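PDB 2QGM: succinoglycan biosynthesis protein from Bacillus cereus ATCC 14579, which is of unproven function but belongs to the erythromycin esterase family, whose members include hydrolases that open the lactone ring of macrolide antibiotics. Local coordinates for residues F106-M111 and G299-W304; G72-V77 and N335-G340; S44-A49 and G379-K384. All blocks are in the same frame, centred on the assembly; numbering follows the deposited sequence.

Interaction 1 of 3, residues F106-M111 and G299-W304; sequences FTNFAM and GKTMVW
Parallel strands 108-111 and 301-304 pair side by side in the mixed central sheet, with Met302 N bonded to Asn108 O (2.9 Å), Ala110 N to Met302 O and Trp304 N to Ala110 O. Lys300 O accepts from both Thr107 N and Asn108 N where the strands begin. On the face with Phe109, Met111, Met302 and Trp304 (both methionines are selenomethionine), Met302 packs against helix 87-104 and the others against helix 143-157. Met111 runs alongside Trp304 and, bent at its last torsion (chi3 -120°), lays CE over the indole, 3.8 Å from the five-membered ring centroid, with SE farther above the same face in a Met-aromatic contact. Phe109 presents its ring edge instead, CZ lying 3.5 Å from Trp304 CE3, with the planes 68° apart. Tyr140 OH satisfies the indole N-H. Just before the strands begin, Lys300 crosses Phe106 at about a right angle, CB over one ring face 3.6 Å from the ring centroid; the lysine's long aliphatic stem suits this place because NZ can still reach Met104 O. Met302 CG packs against Phe106 CD1 at 3.5 Å, its unbranched chain coming in obliquely to the ring. Such neighbouring parallel strands, covered by helices, are typical of an alpha/beta sheet core.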
loop_
_atom_site.group_PDB
_atom_site.type_symbol
_atom_site.label_atom_id
_atom_site.label_comp_id
_atom_site.label_asym_id
_atom_site.label_seq_id
_atom_site.Cartn_x
_atom_site.Cartn_y
_atom_site.Cartn_z
ATOM N N PHE A 106 -13.700 -0.323 -9.140
ATOM C CA PHE A 106 -12.274 -0.104 -8.944
ATOM C C PHE A 106 -11.561 -1.137 -9.809
ATOM O O PHE A 106 -11.979 -2.293 -9.875
ATOM C CB PHE A 106 -11.913 -0.210 -7.460
ATOM C CG PHE A 106 -12.135 1.077 -6.708
ATOM C CD1 PHE A 106 -11.080 1.958 -6.486
ATOM C CD2 PHE A 106 -13.413 1.438 -6.284
ATOM C CE1 PHE A 106 -11.297 3.192 -5.849
ATOM C CE2 PHE A 106 -13.649 2.664 -5.647
ATOM C CZ PHE A 106 -12.589 3.542 -5.430
ATOM N N THR A 107 -10.492 -0.716 -10.476
ATOM C CA THR A 107 -9.793 -1.594 -11.412
ATOM C C THR A 107 -8.279 -1.697 -11.279
ATOM O O THR A 107 -7.676 -2.679 -11.707
ATOM C CB THR A 107 -10.110 -1.147 -12.837
ATOM O OG1 THR A 107 -9.837 0.256 -12.952
ATOM C CG2 THR A 107 -11.585 -1.394 -13.159
ATOM N N ASN A 108 -7.659 -0.677 -10.706
ATOM C CA ASN A 108 -6.204 -0.689 -10.541
ATOM C C ASN A 108 -5.840 -1.043 -9.112
ATOM O O ASN A 108 -6.243 -0.356 -8.170
ATOM C CB ASN A 108 -5.623 0.686 -10.876
ATOM C CG ASN A 108 -6.038 1.168 -12.245
ATOM O OD1 ASN A 108 -6.480 2.307 -12.411
ATOM N ND2 ASN A 108 -5.894 0.305 -13.242
ATOM N N PHE A 109 -5.079 -2.116 -8.943
ATOM C CA PHE A 109 -4.666 -2.515 -7.612
ATOM C C PHE A 109 -3.175 -2.212 -7.476
ATOM O O PHE A 109 -2.333 -2.950 -8.000
ATOM C CB PHE A 109 -4.931 -4.005 -7.395
ATOM C CG PHE A 109 -4.607 -4.478 -6.008
ATOM C CD1 PHE A 109 -5.432 -4.152 -4.932
ATOM C CD2 PHE A 109 -3.442 -5.208 -5.767
ATOM C CE1 PHE A 109 -5.100 -4.543 -3.630
ATOM C CE2 PHE A 109 -3.104 -5.601 -4.473
ATOM C CZ PHE A 109 -3.930 -5.269 -3.402
ATOM N N ALA A 110 -2.863 -1.117 -6.783
ATOM C CA ALA A 110 -1.476 -0.680 -6.573
ATOM C C ALA A 110 -1.038 -1.085 -5.173
ATOM O O ALA A 110 -1.541 -0.555 -4.177
ATOM C CB ALA A 110 -1.373 0.842 -6.752
HETATM N N MSE A 111 -0.095 -2.019 -5.100
HETATM C CA MSE A 111 0.364 -2.543 -3.811
HETATM C C MSE A 111 1.770 -2.106 -3.432
HETATM O O MSE A 111 2.598 -1.837 -4.294
HETATM C CB MSE A 111 0.305 -4.080 -3.844
HETATM C CG MSE A 111 0.632 -4.765 -2.521
HETATM SE SE MSE A 111 0.659 -6.696 -2.654
HETATM C CE MSE A 111 -0.716 -7.116 -1.396
ATOM N N GLY A 299 -10.496 4.036 -14.935
ATOM C CA GLY A 299 -11.235 3.297 -13.924
ATOM C C GLY A 299 -11.019 3.969 -12.583
ATOM O O GLY A 299 -11.115 5.190 -12.487
ATOM N N LYS A 300 -10.731 3.180 -11.553
ATOM C CA LYS A 300 -10.480 3.718 -10.219
ATOM C C LYS A 300 -9.317 2.951 -9.603
ATOM O O LYS A 300 -9.081 1.790 -9.939
ATOM C CB LYS A 300 -11.726 3.589 -9.344
ATOM C CG LYS A 300 -12.927 4.369 -9.850
ATOM C CD LYS A 300 -14.111 4.135 -8.926
ATOM C CE LYS A 300 -15.310 4.964 -9.318
ATOM N NZ LYS A 300 -16.485 4.579 -8.493
ATOM N N THR A 301 -8.605 3.605 -8.688
ATOM C CA THR A 301 -7.419 3.028 -8.066
ATOM C C THR A 301 -7.423 2.794 -6.569
ATOM O O THR A 301 -7.812 3.649 -5.777
ATOM C CB THR A 301 -6.195 3.895 -8.378
ATOM O OG1 THR A 301 -6.089 4.037 -9.793
ATOM C CG2 THR A 301 -4.922 3.255 -7.835
HETATM N N MSE A 302 -6.960 1.607 -6.198
HETATM C CA MSE A 302 -6.856 1.211 -4.806
HETATM C C MSE A 302 -5.376 1.165 -4.442
HETATM O O MSE A 302 -4.568 0.625 -5.193
HETATM C CB MSE A 302 -7.457 -0.176 -4.604
HETATM C CG MSE A 302 -8.942 -0.299 -4.941
HETATM SE SE MSE A 302 -9.472 -2.174 -5.077
HETATM C CE MSE A 302 -8.732 -2.511 -6.820
ATOM N N VAL A 303 -5.021 1.745 -3.302
ATOM C CA VAL A 303 -3.638 1.722 -2.843
ATOM C C VAL A 303 -3.587 0.886 -1.561
ATOM O O VAL A 303 -4.129 1.268 -0.522
ATOM C CB VAL A 303 -3.102 3.143 -2.568
ATOM C CG1 VAL A 303 -1.678 3.076 -1.989
ATOM C CG2 VAL A 303 -3.104 3.936 -3.866
ATOM N N TRP A 304 -2.958 -0.277 -1.667
ATOM C CA TRP A 304 -2.815 -1.200 -0.545
ATOM C C TRP A 304 -1.429 -1.003 0.048
ATOM O O TRP A 304 -0.421 -1.229 -0.624
ATOM C CB TRP A 304 -2.972 -2.640 -1.043
ATOM C CG TRP A 304 -2.726 -3.710 -0.009
ATOM C CD1 TRP A 304 -1.589 -3.909 0.718
ATOM C CD2 TRP A 304 -3.619 -4.776 0.342
ATOM N NE1 TRP A 304 -1.717 -5.041 1.496
ATOM C CE2 TRP A 304 -2.955 -5.589 1.282
ATOM C CE3 TRP A 304 -4.919 -5.124 -0.051
ATOM C CZ2 TRP A 304 -3.542 -6.733 1.837
ATOM C CZ3 TRP A 304 -5.505 -6.260 0.500
ATOM C CH2 TRP A 304 -4.815 -7.050 1.434
#

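Interaction 2 of 3, residues G72-V77 and N335-G340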
loop_
_atom_site.group_PDB
_atom_site.type_symbol
_atom_site.label_atom_id
_atom_site.label_comp_id
_atom_site.label_asym_id
_atom_site.label_seq_id
_atom_site.Cartn_x
_atom_site.Cartn_y
_atom_site.Cartn_z
ATOM N N GLY A 72 -18.086 7.663 -1.986
ATOM C CA GLY A 72 -18.635 8.539 -2.999
ATOM C C GLY A 72 -18.010 8.243 -4.343
ATOM O O GLY A 72 -17.814 7.081 -4.703
ATOM N N ASN A 73 -17.678 9.294 -5.080
ATOM C CA ASN A 73 -17.088 9.123 -6.400
ATOM C C ASN A 73 -15.575 9.316 -6.423
ATOM O O ASN A 73 -15.001 9.595 -7.469
ATOM C CB ASN A 73 -17.748 10.079 -7.394
ATOM C CG ASN A 73 -17.825 11.498 -6.873
ATOM O OD1 ASN A 73 -16.801 12.128 -6.600
ATOM N ND2 ASN A 73 -19.045 12.013 -6.737
ATOM N N ALA A 74 -14.930 9.160 -5.273
ATOM C CA ALA A 74 -13.481 9.298 -5.209
ATOM C C ALA A 74 -12.835 8.263 -6.128
ATOM O O ALA A 74 -13.252 7.099 -6.146
ATOM C CB ALA A 74 -13.000 9.102 -3.776
ATOM N N GLN A 75 -11.822 8.675 -6.891
ATOM C CA GLN A 75 -11.140 7.753 -7.803
ATOM C C GLN A 75 -9.930 7.045 -7.180
ATOM O O GLN A 75 -9.402 6.104 -7.767
ATOM C CB GLN A 75 -10.696 8.485 -9.072
ATOM C CG GLN A 75 -11.824 9.110 -9.887
ATOM C CD GLN A 75 -11.293 9.821 -11.116
ATOM O OE1 GLN A 75 -10.396 10.655 -11.018
ATOM N NE2 GLN A 75 -11.845 9.493 -12.282
ATOM N N TYR A 76 -9.486 7.505 -6.011
ATOM C CA TYR A 76 -8.354 6.876 -5.325
ATOM C C TYR A 76 -8.714 6.519 -3.892
ATOM O O TYR A 76 -9.192 7.371 -3.137
ATOM C CB TYR A 76 -7.135 7.794 -5.263
ATOM C CG TYR A 76 -6.521 8.141 -6.591
ATOM C CD1 TYR A 76 -7.102 9.098 -7.417
ATOM C CD2 TYR A 76 -5.320 7.566 -6.993
ATOM C CE1 TYR A 76 -6.497 9.484 -8.606
ATOM C CE2 TYR A 76 -4.699 7.947 -8.185
ATOM C CZ TYR A 76 -5.293 8.913 -8.981
ATOM O OH TYR A 76 -4.668 9.361 -10.126
ATOM N N VAL A 77 -8.488 5.266 -3.509
ATOM C CA VAL A 77 -8.778 4.840 -2.141
ATOM C C VAL A 77 -7.557 4.178 -1.517
ATOM O O VAL A 77 -7.028 3.208 -2.061
ATOM C CB VAL A 77 -9.971 3.842 -2.081
ATOM C CG1 VAL A 77 -10.073 3.227 -0.686
ATOM C CG2 VAL A 77 -11.274 4.551 -2.417
ATOM N N ASN A 335 -10.308 13.722 -4.073
ATOM C CA ASN A 335 -10.363 12.571 -4.972
ATOM C C ASN A 335 -9.560 11.406 -4.409
ATOM O O ASN A 335 -9.439 10.363 -5.049
ATOM C CB ASN A 335 -9.847 12.938 -6.365
ATOM C CG ASN A 335 -10.344 11.981 -7.437
ATOM O OD1 ASN A 335 -11.462 11.453 -7.350
ATOM N ND2 ASN A 335 -9.530 11.770 -8.466
ATOM N N TYR A 336 -8.996 11.600 -3.220
ATOM C CA TYR A 336 -8.246 10.542 -2.539
ATOM C C TYR A 336 -8.847 10.346 -1.152
ATOM O O TYR A 336 -8.787 11.236 -0.305
ATOM C CB TYR A 336 -6.760 10.900 -2.401
ATOM C CG TYR A 336 -5.968 9.921 -1.548
ATOM C CD1 TYR A 336 -5.915 8.567 -1.873
ATOM C CD2 TYR A 336 -5.251 10.352 -0.434
ATOM C CE1 TYR A 336 -5.167 7.667 -1.118
ATOM C CE2 TYR A 336 -4.494 9.459 0.329
ATOM C CZ TYR A 336 -4.459 8.112 -0.023
ATOM O OH TYR A 336 -3.715 7.211 0.706
ATOM N N VAL A 337 -9.445 9.181 -0.932
ATOM C CA VAL A 337 -10.049 8.866 0.356
ATOM C C VAL A 337 -9.150 7.859 1.066
ATOM O O VAL A 337 -8.662 6.910 0.452
ATOM C CB VAL A 337 -11.463 8.254 0.185
ATOM C CG1 VAL A 337 -11.942 7.680 1.503
ATOM C CG2 VAL A 337 -12.443 9.323 -0.293
ATOM N N THR A 338 -8.926 8.081 2.358
ATOM C CA THR A 338 -8.079 7.201 3.158
ATOM C C THR A 338 -8.848 6.390 4.175
ATOM O O THR A 338 -9.613 6.937 4.966
ATOM C CB THR A 338 -7.003 7.988 3.936
ATOM O OG1 THR A 338 -7.611 9.087 4.627
ATOM C CG2 THR A 338 -5.938 8.498 3.000
ATOM N N ILE A 339 -8.626 5.080 4.155
ATOM C CA ILE A 339 -9.273 4.160 5.082
ATOM C C ILE A 339 -8.187 3.474 5.899
ATOM O O ILE A 339 -7.519 2.562 5.408
ATOM C CB ILE A 339 -10.063 3.080 4.328
ATOM C CG1 ILE A 339 -11.032 3.753 3.359
ATOM C CG2 ILE A 339 -10.796 2.171 5.321
ATOM C CD1 ILE A 339 -11.813 2.795 2.497
ATOM N N GLY A 340 -8.017 3.914 7.142
ATOM C CA GLY A 340 -7.010 3.336 8.013
ATOM C C GLY A 340 -7.472 2.061 8.700
ATOM O O GLY A 340 -8.672 1.810 8.826
#
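Strands 76-79 and 336-344 run parallel, joined by Tyr76 N to Asn335 O (3.0 Å) and Val337 N to Tyr76 O (2.9 Å), with Tyr76 facing Tyr336 and Val77 facing Val337. This pairing lies in the interior of the mixed alpha/beta sheet, where strand 76-79 has strand 301-304 as its other neighbour. Asn335 starts the pairing with a side chain that serves as both acceptor and donor. Its CG is anti to the backbone N (chi1 -159°), which carries the amide across to Gln75. There OD1 accepts from Gln75 N at 2.8 Å, the donor standing well above the carbonyl plane. A short polar residue suits the start of the strands: it grips the backbone and the side chain of one partner together. Apolar groups pack on the face with Val77 and Val337. Ala74 CB, small enough to fit close, meets Val337 CG2 at 3.5 Å, and the branched Val77 and Ile339 touch beside Ile71 of helix 65-71, CG1 to CD1 at 3.7 Å. On the opposite face Tyr76 CB reaches the ring edge of Tyr336 at CD1, and the Tyr336 hydroxyl is bonded to Ile310 O. Asn335 ND2 donates a 2.9 Å hydrogen bond to Gln75 OE1, in its carbonyl plane, on a lone pair.

Interaction 3 of 3, residues S44-A49 and G379-K384; sequences SIQSQA and GKVPYK
Gln46 lies across Pro382 at about a right angle, and its amide oxygen OE1 comes to 3.1 Å from Pro382 CG. The glutamine stretches out to do so: CG is anti to the backbone N (chi1 174°) and the chain stays extended beyond it, which brings its methylenes as well as its amide against the pyrrolidine ring. CG of Gln46 is 3.6 Å from Pro382 CG, an apolar contact that the long stem can make while the amide remains near the surface. Proline suits its side of the meeting because its rigid pyrrolidine ring holds CG and CD against the glutamine, which touches them by van der Waals contact. Next to it Val381 points toward the helix and divides its two methyls between successive residues. CG1, anti to the backbone N (chi1 177°), rests 3.9 Å from Gln46 CA, whereas CG2 touches Ile45 CG2 at 4.1 Å. Here the C-terminal part of helix 37-48 packs against the chain that leaves helix 374-380 and enters strand 385-389, at the end of the central alpha/beta sheet where strands 50-51 and 385-389 lie. Ile45 also faces Trp400 and Ala397 of helix 395-402, and Phe386 lies against both Val381 and Ala49. Val381 O accepts a hydrogen bond from Arg437 NH2. Tyr383 arrives with the edge of its ring: CE2 is 3.7 Å from Gln46 O, and CD2 is 4.4 Å from Ala49 CB, a loose contact that the small methyl of Ala49 allows.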
loop_
_atom_site.group_PDB
_atom_site.type_symbol
_atom_site.label_atom_id
_atom_site.label_comp_id
_atom_site.label_asym_id
_atom_site.label_seq_id
_atom_site.Cartn_x
_atom_site.Cartn_y
_atom_site.Cartn_z
ATOM N N SER A 44 -20.841 7.567 21.923
ATOM C CA SER A 44 -20.942 8.434 20.755
ATOM C C SER A 44 -20.397 7.745 19.502
ATOM O O SER A 44 -20.963 7.875 18.417
ATOM C CB SER A 44 -20.175 9.740 21.014
ATOM O OG SER A 44 -20.417 10.707 20.004
ATOM N N ILE A 45 -19.304 7.006 19.662
ATOM C CA ILE A 45 -18.692 6.297 18.542
ATOM C C ILE A 45 -19.597 5.141 18.132
ATOM O O ILE A 45 -19.877 4.938 16.953
ATOM C CB ILE A 45 -17.309 5.732 18.929
ATOM C CG1 ILE A 45 -16.413 6.860 19.454
ATOM C CG2 ILE A 45 -16.665 5.058 17.716
ATOM C CD1 ILE A 45 -15.111 6.384 20.088
ATOM N N GLN A 46 -20.048 4.379 19.121
ATOM C CA GLN A 46 -20.936 3.242 18.889
ATOM C C GLN A 46 -22.168 3.653 18.078
ATOM O O GLN A 46 -22.570 2.963 17.138
ATOM C CB GLN A 46 -21.388 2.674 20.233
ATOM C CG GLN A 46 -22.440 1.579 20.160
ATOM C CD GLN A 46 -23.101 1.355 21.513
ATOM O OE1 GLN A 46 -22.458 1.502 22.549
ATOM N NE2 GLN A 46 -24.378 0.994 21.509
ATOM N N SER A 47 -22.764 4.778 18.456
ATOM C CA SER A 47 -23.959 5.280 17.793
ATOM C C SER A 47 -23.718 5.732 16.356
ATOM O O SER A 47 -24.621 5.709 15.523
ATOM C CB SER A 47 -24.547 6.445 18.597
ATOM O OG SER A 47 -25.669 7.004 17.934
ATOM N N GLN A 48 -22.492 6.136 16.062
ATOM C CA GLN A 48 -22.170 6.614 14.725
ATOM C C GLN A 48 -21.398 5.618 13.868
ATOM O O GLN A 48 -21.126 5.885 12.695
ATOM C CB GLN A 48 -21.409 7.934 14.850
ATOM C CG GLN A 48 -22.247 9.026 15.514
ATOM C CD GLN A 48 -21.481 10.306 15.755
ATOM O OE1 GLN A 48 -20.959 10.541 16.851
ATOM N NE2 GLN A 48 -21.408 11.146 14.735
ATOM N N ALA A 49 -21.069 4.466 14.444
ATOM C CA ALA A 49 -20.326 3.436 13.719
ATOM C C ALA A 49 -21.264 2.530 12.907
ATOM O O ALA A 49 -22.456 2.433 13.202
ATOM C CB ALA A 49 -19.505 2.591 14.717
ATOM N N GLY A 379 -11.808 -0.522 21.135
ATOM C CA GLY A 379 -12.073 -1.870 21.606
ATOM C C GLY A 379 -13.234 -1.924 22.581
ATOM O O GLY A 379 -13.842 -2.978 22.771
ATOM N N LYS A 380 -13.538 -0.781 23.189
ATOM C CA LYS A 380 -14.628 -0.664 24.160
ATOM C C LYS A 380 -15.991 -0.667 23.473
ATOM O O LYS A 380 -16.988 -1.104 24.053
ATOM C CB LYS A 380 -14.476 0.627 24.970
ATOM C CG LYS A 380 -13.235 0.667 25.854
ATOM C CD LYS A 380 -13.308 -0.334 26.997
ATOM C CE LYS A 380 -12.082 -0.223 27.894
ATOM N NZ LYS A 380 -12.075 -1.220 29.000
ATOM N N VAL A 381 -16.028 -0.167 22.241
ATOM C CA VAL A 381 -17.258 -0.116 21.469
ATOM C C VAL A 381 -17.827 -1.522 21.356
ATOM O O VAL A 381 -17.106 -2.461 21.014
ATOM C CB VAL A 381 -16.985 0.435 20.069
ATOM C CG1 VAL A 381 -18.261 0.418 19.249
ATOM C CG2 VAL A 381 -16.430 1.847 20.188
ATOM N N PRO A 382 -19.133 -1.684 21.633
ATOM C CA PRO A 382 -19.762 -3.004 21.560
ATOM C C PRO A 382 -19.947 -3.651 20.193
ATOM O O PRO A 382 -20.958 -4.296 19.944
ATOM C CB PRO A 382 -21.080 -2.800 22.312
ATOM C CG PRO A 382 -21.430 -1.400 21.999
ATOM C CD PRO A 382 -20.088 -0.683 22.146
ATOM N N TYR A 383 -18.971 -3.467 19.309
ATOM C CA TYR A 383 -18.989 -4.091 17.991
ATOM C C TYR A 383 -17.610 -4.708 17.822
ATOM O O TYR A 383 -16.608 -4.033 18.050
ATOM C CB TYR A 383 -19.195 -3.077 16.868
ATOM C CG TYR A 383 -20.589 -2.512 16.754
ATOM C CD1 TYR A 383 -21.708 -3.338 16.808
ATOM C CD2 TYR A 383 -20.786 -1.153 16.538
ATOM C CE1 TYR A 383 -22.989 -2.823 16.645
ATOM C CE2 TYR A 383 -22.056 -0.627 16.378
ATOM C CZ TYR A 383 -23.155 -1.463 16.429
ATOM O OH TYR A 383 -24.411 -0.929 16.257
ATOM N N LYS A 384 -17.556 -5.979 17.443
ATOM C CA LYS A 384 -16.273 -6.649 17.244
ATOM C C LYS A 384 -15.540 -6.061 16.041
ATOM O O LYS A 384 -14.314 -6.016 16.018
ATOM C CB LYS A 384 -16.484 -8.149 17.046
ATOM C CG LYS A 384 -16.819 -8.903 18.328
ATOM C CD LYS A 384 -17.369 -10.280 18.001
ATOM C CE LYS A 384 -17.494 -11.139 19.245
ATOM N NZ LYS A 384 -18.202 -10.425 20.338
#

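In the fold
Interactions 1 and 2 sit side by side in the mixed sheet, their centres 10 Å apart, because strands 301-304 and 76-79 are neighbours there. They touch directly: Thr301 N and Val303 N probably bond to Gln75 O and Val77 O, and Phe106 packs on Val77. The strand order 336-344, 76-79, 301-304, 108-111 thus runs through both. Interaction 3 packs at the far end of the sheet, near strands 50-51 and 385-389, with its centre 29 Å from interaction 1 and 23 Å from interaction 2. Along the chain interaction 3 spans interaction 2, which spans interaction 1, so sequence regions far apart meet within the sheet and at its end.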